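PDB 6CTH: concanavalin A-like lectin protein kinase family protein, which probably transfers phosphate from ATP to serine or threonine residues of target proteins, as the kinase domain of a plant lectin-type receptor kinase. Local coordinates for residues S101-K105 / E209-R215; V230-W234 / L267-P272. All coordinates share one frame; numbering follows the deposited sequence.

Contact 1: S101-K105 / E209-R215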
loop_
_atom_site.group_PDB
_atom_site.type_symbol
_atom_site.label_atom_id
_atom_site.label_comp_id
_atom_site.label_asym_id
_atom_site.label_seq_id
_atom_site.Cartn_x
_atom_site.Cartn_y
_atom_site.Cartn_z
ATOM N N SER A 101 -8.696 -4.610 -4.968
ATOM C CA SER A 101 -10.012 -4.976 -5.500
ATOM C C SER A 101 -10.107 -4.704 -6.971
ATOM O O SER A 101 -10.796 -5.433 -7.680
ATOM C CB SER A 101 -11.121 -4.257 -4.787
ATOM O OG SER A 101 -11.154 -4.712 -3.458
ATOM N N HIS A 102 -9.342 -3.745 -7.472
ATOM C CA HIS A 102 -9.324 -3.434 -8.920
ATOM C C HIS A 102 -8.281 -4.197 -9.666
ATOM O O HIS A 102 -8.585 -4.885 -10.649
ATOM C CB HIS A 102 -9.122 -1.957 -9.144
ATOM C CG HIS A 102 -10.233 -1.136 -8.593
ATOM N ND1 HIS A 102 -11.200 -0.583 -9.397
ATOM C CD2 HIS A 102 -10.499 -0.719 -7.340
ATOM C CE1 HIS A 102 -12.014 0.144 -8.661
ATOM N NE2 HIS A 102 -11.626 0.064 -7.405
ATOM N N ILE A 103 -7.067 -4.182 -9.162
ATOM C CA ILE A 103 -5.994 -4.820 -9.917
ATOM C C ILE A 103 -5.995 -6.339 -9.874
ATOM O O ILE A 103 -5.576 -6.962 -10.856
ATOM C CB ILE A 103 -4.607 -4.282 -9.562
ATOM C CG1 ILE A 103 -4.233 -4.532 -8.100
ATOM C CG2 ILE A 103 -4.503 -2.819 -9.959
ATOM C CD1 ILE A 103 -2.727 -4.415 -7.945
ATOM N N PHE A 104 -6.394 -6.940 -8.758
ATOM C CA PHE A 104 -6.430 -8.426 -8.680
ATOM C C PHE A 104 -7.833 -9.012 -8.835
ATOM O O PHE A 104 -7.984 -10.066 -9.490
ATOM C CB PHE A 104 -5.807 -8.957 -7.383
ATOM C CG PHE A 104 -4.437 -8.399 -7.082
ATOM C CD1 PHE A 104 -3.440 -8.377 -8.057
ATOM C CD2 PHE A 104 -4.122 -7.959 -5.805
ATOM C CE1 PHE A 104 -2.202 -7.874 -7.760
ATOM C CE2 PHE A 104 -2.841 -7.466 -5.512
ATOM C CZ PHE A 104 -1.913 -7.434 -6.488
ATOM N N LYS A 105 -8.825 -8.379 -8.218
ATOM C CA LYS A 105 -10.206 -8.900 -8.181
ATOM C C LYS A 105 -11.184 -8.384 -9.230
ATOM O O LYS A 105 -12.379 -8.662 -9.120
ATOM C CB LYS A 105 -10.819 -8.678 -6.802
ATOM C CG LYS A 105 -10.062 -9.359 -5.684
ATOM C CD LYS A 105 -10.622 -8.927 -4.342
ATOM C CE LYS A 105 -10.148 -9.834 -3.212
ATOM N NZ LYS A 105 -10.718 -9.310 -1.930
ATOM N N GLU A 209 3.241 -5.438 -9.160
ATOM C CA GLU A 209 1.857 -5.925 -9.094
ATOM C C GLU A 209 0.967 -5.066 -9.959
ATOM O O GLU A 209 0.079 -5.559 -10.629
ATOM C CB GLU A 209 1.296 -5.950 -7.671
ATOM C CG GLU A 209 2.000 -6.914 -6.743
ATOM C CD GLU A 209 1.493 -6.944 -5.347
ATOM O OE1 GLU A 209 1.184 -5.827 -4.817
ATOM O OE2 GLU A 209 1.376 -8.069 -4.747
ATOM N N ILE A 210 1.146 -3.731 -9.885
ATOM C CA ILE A 210 0.339 -2.829 -10.677
ATOM C C ILE A 210 0.575 -2.981 -12.211
ATOM O O ILE A 210 -0.370 -3.008 -13.002
ATOM C CB ILE A 210 0.591 -1.386 -10.184
ATOM C CG1 ILE A 210 0.012 -1.200 -8.795
ATOM C CG2 ILE A 210 0.025 -0.332 -11.114
ATOM C CD1 ILE A 210 0.381 0.138 -8.149
ATOM N N ALA A 211 1.822 -3.101 -12.618
ATOM C CA ALA A 211 2.180 -3.340 -14.027
ATOM C C ALA A 211 1.568 -4.648 -14.573
ATOM O O ALA A 211 1.108 -4.694 -15.719
ATOM C CB ALA A 211 3.687 -3.417 -14.161
ATOM N N SER A 212 1.583 -5.667 -13.735
ATOM C CA SER A 212 1.338 -7.057 -14.185
ATOM C C SER A 212 -0.075 -7.563 -13.888
ATOM O O SER A 212 -0.531 -8.571 -14.484
ATOM C CB SER A 212 2.394 -7.972 -13.540
ATOM O OG SER A 212 2.127 -8.187 -12.149
ATOM N N GLY A 213 -0.777 -6.914 -12.958
ATOM C CA GLY A 213 -2.032 -7.417 -12.443
ATOM C C GLY A 213 -1.932 -8.742 -11.721
ATOM O O GLY A 213 -2.919 -9.471 -11.656
ATOM N N ARG A 214 -0.755 -9.073 -11.186
ATOM C CA ARG A 214 -0.490 -10.346 -10.524
ATOM C C ARG A 214 -0.036 -10.073 -9.103
ATOM O O ARG A 214 0.800 -9.175 -8.887
ATOM C CB ARG A 214 0.631 -11.101 -11.224
ATOM C CG ARG A 214 0.233 -11.574 -12.612
ATOM C CD ARG A 214 1.404 -12.208 -13.330
ATOM N NE ARG A 214 1.113 -12.477 -14.744
ATOM C CZ ARG A 214 0.449 -13.541 -15.218
ATOM N NH1 ARG A 214 -0.049 -14.468 -14.402
ATOM N NH2 ARG A 214 0.269 -13.657 -16.545
ATOM N N ARG A 215 -0.604 -10.838 -8.156
ATOM C CA ARG A 215 -0.233 -10.722 -6.778
ATOM C C ARG A 215 1.161 -11.314 -6.522
ATOM O O ARG A 215 1.523 -12.388 -7.074
ATOM C CB ARG A 215 -1.306 -11.407 -5.905
ATOM C CG ARG A 215 -1.196 -11.063 -4.433
ATOM C CD ARG A 215 -2.220 -11.815 -3.595
ATOM N NE ARG A 215 -3.600 -11.548 -3.950
ATOM C CZ ARG A 215 -4.358 -10.563 -3.472
ATOM N NH1 ARG A 215 -3.867 -9.653 -2.643
ATOM N NH2 ARG A 215 -5.643 -10.486 -3.838
HETATM O O HOH W 1 -5.476 -9.160 -12.473
#

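Contact 2: V230-W234 / L267-P272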
loop_
_atom_site.group_PDB
_atom_site.type_symbol
_atom_site.label_atom_id
_atom_site.label_comp_id
_atom_site.label_asym_id
_atom_site.label_seq_id
_atom_site.Cartn_x
_atom_site.Cartn_y
_atom_site.Cartn_z
ATOM N N VAL A 230 8.388 -11.367 -8.251
ATOM C CA VAL A 230 9.598 -10.632 -8.506
ATOM C C VAL A 230 10.619 -11.467 -9.331
ATOM O O VAL A 230 11.180 -10.943 -10.284
ATOM C CB VAL A 230 10.211 -10.062 -7.196
ATOM C CG1 VAL A 230 11.606 -9.522 -7.372
ATOM C CG2 VAL A 230 9.294 -8.957 -6.622
ATOM N N PRO A 231 10.843 -12.729 -8.965
ATOM C CA PRO A 231 11.806 -13.526 -9.792
ATOM C C PRO A 231 11.362 -13.684 -11.232
ATOM O O PRO A 231 12.208 -13.632 -12.121
ATOM C CB PRO A 231 11.841 -14.888 -9.114
ATOM C CG PRO A 231 11.370 -14.670 -7.739
ATOM C CD PRO A 231 10.461 -13.459 -7.756
ATOM N N TRP A 232 10.068 -13.847 -11.475
ATOM C CA TRP A 232 9.568 -13.955 -12.843
ATOM C C TRP A 232 9.729 -12.661 -13.605
ATOM O O TRP A 232 10.108 -12.670 -14.752
ATOM C CB TRP A 232 8.100 -14.392 -12.837
ATOM C CG TRP A 232 7.445 -14.410 -14.157
ATOM C CD1 TRP A 232 7.497 -15.420 -15.089
ATOM C CD2 TRP A 232 6.585 -13.405 -14.704
ATOM N NE1 TRP A 232 6.718 -15.091 -16.187
ATOM C CE2 TRP A 232 6.147 -13.868 -15.972
ATOM C CE3 TRP A 232 6.129 -12.173 -14.249
ATOM C CZ2 TRP A 232 5.279 -13.126 -16.786
ATOM C CZ3 TRP A 232 5.265 -11.424 -15.070
ATOM C CH2 TRP A 232 4.855 -11.913 -16.326
ATOM N N VAL A 233 9.467 -11.507 -12.954
ATOM C CA VAL A 233 9.718 -10.221 -13.613
ATOM C C VAL A 233 11.204 -10.052 -13.913
ATOM O O VAL A 233 11.586 -9.631 -15.031
ATOM C CB VAL A 233 9.133 -9.005 -12.820
ATOM C CG1 VAL A 233 9.460 -7.699 -13.527
ATOM C CG2 VAL A 233 7.627 -9.131 -12.699
ATOM N N TRP A 234 12.068 -10.425 -12.969
ATOM C CA TRP A 234 13.497 -10.239 -13.179
ATOM C C TRP A 234 13.975 -11.146 -14.355
ATOM O O TRP A 234 14.713 -10.685 -15.235
ATOM C CB TRP A 234 14.297 -10.480 -11.882
ATOM C CG TRP A 234 15.479 -9.627 -11.819
ATOM C CD1 TRP A 234 16.464 -9.516 -12.781
ATOM C CD2 TRP A 234 15.869 -8.751 -10.758
ATOM N NE1 TRP A 234 17.396 -8.580 -12.393
ATOM C CE2 TRP A 234 17.060 -8.097 -11.164
ATOM C CE3 TRP A 234 15.334 -8.437 -9.521
ATOM C CZ2 TRP A 234 17.737 -7.152 -10.350
ATOM C CZ3 TRP A 234 15.997 -7.447 -8.722
ATOM C CH2 TRP A 234 17.178 -6.843 -9.145
ATOM N N LEU A 267 12.042 -3.396 -10.163
ATOM C CA LEU A 267 13.135 -4.333 -9.844
ATOM C C LEU A 267 14.232 -3.672 -9.022
ATOM O O LEU A 267 14.783 -4.260 -8.119
ATOM C CB LEU A 267 13.693 -4.932 -11.165
ATOM C CG LEU A 267 12.715 -5.753 -12.010
ATOM C CD1 LEU A 267 13.368 -6.075 -13.337
ATOM C CD2 LEU A 267 12.317 -6.998 -11.237
ATOM N N TRP A 268 14.605 -2.453 -9.388
ATOM C CA TRP A 268 15.601 -1.665 -8.650
ATOM C C TRP A 268 15.230 -1.530 -7.188
ATOM O O TRP A 268 16.065 -1.698 -6.306
ATOM C CB TRP A 268 15.688 -0.305 -9.320
ATOM C CG TRP A 268 16.773 0.634 -8.976
ATOM C CD1 TRP A 268 18.028 0.341 -8.506
ATOM C CD2 TRP A 268 16.753 2.055 -9.203
ATOM N NE1 TRP A 268 18.774 1.512 -8.387
ATOM C CE2 TRP A 268 18.019 2.566 -8.820
ATOM C CE3 TRP A 268 15.785 2.945 -9.682
ATOM C CZ2 TRP A 268 18.346 3.935 -8.894
ATOM C CZ3 TRP A 268 16.116 4.328 -9.748
ATOM C CH2 TRP A 268 17.403 4.780 -9.395
ATOM N N CYS A 269 13.955 -1.232 -6.957
ATOM C CA CYS A 269 13.387 -1.063 -5.628
ATOM C C CYS A 269 13.368 -2.396 -4.912
ATOM O O CYS A 269 13.659 -2.459 -3.739
ATOM C CB CYS A 269 11.973 -0.475 -5.706
ATOM S SG CYS A 269 12.006 1.281 -6.144
ATOM N N ALA A 270 13.099 -3.468 -5.661
ATOM C CA ALA A 270 13.038 -4.798 -5.091
ATOM C C ALA A 270 14.359 -5.543 -5.090
ATOM O O ALA A 270 14.384 -6.785 -4.960
ATOM C CB ALA A 270 11.939 -5.604 -5.781
ATOM N N HIS A 271 15.470 -4.827 -5.165
ATOM C CA HIS A 271 16.766 -5.484 -5.170
ATOM C C HIS A 271 16.982 -6.262 -3.881
ATOM O O HIS A 271 16.744 -5.730 -2.806
ATOM C CB HIS A 271 17.852 -4.414 -5.260
ATOM C CG HIS A 271 18.919 -4.712 -6.261
ATOM N ND1 HIS A 271 19.791 -5.769 -6.128
ATOM C CD2 HIS A 271 19.259 -4.085 -7.410
ATOM C CE1 HIS A 271 20.619 -5.784 -7.155
ATOM N NE2 HIS A 271 20.316 -4.773 -7.949
ATOM N N PRO A 272 17.454 -7.510 -3.969
ATOM C CA PRO A 272 17.718 -8.252 -2.745
ATOM C C PRO A 272 18.671 -7.562 -1.785
ATOM O O PRO A 272 18.470 -7.636 -0.568
ATOM C CB PRO A 272 18.314 -9.596 -3.254
ATOM C CG PRO A 272 17.702 -9.730 -4.602
ATOM C CD PRO A 272 17.649 -8.348 -5.172
#

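Contact 1: S101-K105 / E209-R215
The backbone carbonyls of Ile103 and Gly213 face each other across this contact without a direct hydrogen bond, joined by one water that donates to both. Ile103 O and Gly213 O are 3.7 Å apart, and the water lies 2.7 Å from Ile103 O and 2.7 Å from Gly213 O. The bridge thus satisfies two acceptors that could not bond to each other. Gly213 leaves the helix with positive phi (63°) and lies within an ST turn, Ser212 OG accepting from Arg214 N, which leads the chain on to Arg215.

Beside the water, Phe104 CE1 packs against the Arg214-Arg215 peptide, 3.4 Å from Arg215 N. The Phe104 ring is sandwiched: Ile103 CD1 lies off-centre against one face, while Arg215 CB sits over the centre of the other in a CH-pi contact, 4.0 Å from the ring centroid. The Arg215 chain is bent at chi3 (-60°), which turns one face of the guanidinium to Phe104 CD2, with Arg215 CZ 3.5 Å from Phe104 CD2 and the two planes inclined at 49°. Glu209 approaches the ring edge, its CD 3.6 Å from Phe104 CZ. The carboxylate is held from beyond the pair by hydrogen bonds of OE2 with Tyr183 OH and Ser216 N. A smaller apolar touch joins Ile103 CD1 to Ile210 CG1 at 4.3 Å.

In protein kinase terms, the end of helix αD (99-103) is docked on the end of helix αF (196-212) in the C-lobe. Thr144 of the catalytic loop touches Ile103, Phe104 and Glu209, Ile210 continues onto Ile118 and Val119 of helix 112-132, and Leu229 of helix 229-238 touches Glu209.

Contact 2: V230-W234 / L267-P272
Residues 230-234 of helix 229-238 lie against the C-terminal end of helix 256-269 and the turn after it, the backbones coming nearest at Trp234 and Leu267, whose CA atoms are 6.8 Å apart. Leu267 points into the joint, its CG opposite the carbonyl carbon (chi1 -62°), which carries CD2 toward Val233 and Trp234. This branch lodges between the two partners, 3.7 Å from Val233 CG1 and 3.8 Å from Trp234 CE3, while Leu267 CB lies over the six-membered ring of Trp234 in a CH-pi contact, 4.2 Å from the centroid. Trp234 does not set out toward the other segment, but its ring swings across to it; the side chain lies along Leu267 from CB to CZ3, with Trp234 CZ3 3.5 Å from Leu267 O.

The helices are αG and αH of the protein kinase C-lobe, and the chain after Ala270 enters the loop that carries Arg277, whose NE binds the carbonyl of His271. In that loop His271 stands upright to the indole. The pair is an edge-to-face stack, centroids 5.2 Å apart and planes at 83°, with Trp234 CH2 aimed at the middle of the imidazole face, nearly equidistant from all five ring atoms. Pro272 CD comes to the same end of the indole, 4.0 Å from Trp234 CZ3. The polar end of the indole is satisfied elsewhere, NE1 donating to Pro297 O in the C-terminal tail. At the start of 230-234, Val230 meets Ala270, methyl to methyl, Val230 CG1 to Ala270 CB at 4.2 Å, and Leu208 of helix 196-212 backs both Val233 and Leu267.

The two contacts follow one another along the chain, contact 1 closing at Arg215 before contact 2 opens at Val230, and their centres are 16 Å apart within the helical C-lobe. They also touch directly: Arg214 makes a cation-pi contact with Trp232, and the nearest atoms, Arg214 NE and Trp232 CH2, are 4.1 Å apart. Contact 1 lies nearer the active cleft, with the side chain of Arg215 about 11 Å from the bound inhibitor, whereas contact 2 lies farther out. Both are anchored to helix 196-212, the αF helix that serves as the central scaffold of the kinase C-lobe, with helix 99-103 docked at its C-terminal end and helices 229-238 and 256-269 packed beside it.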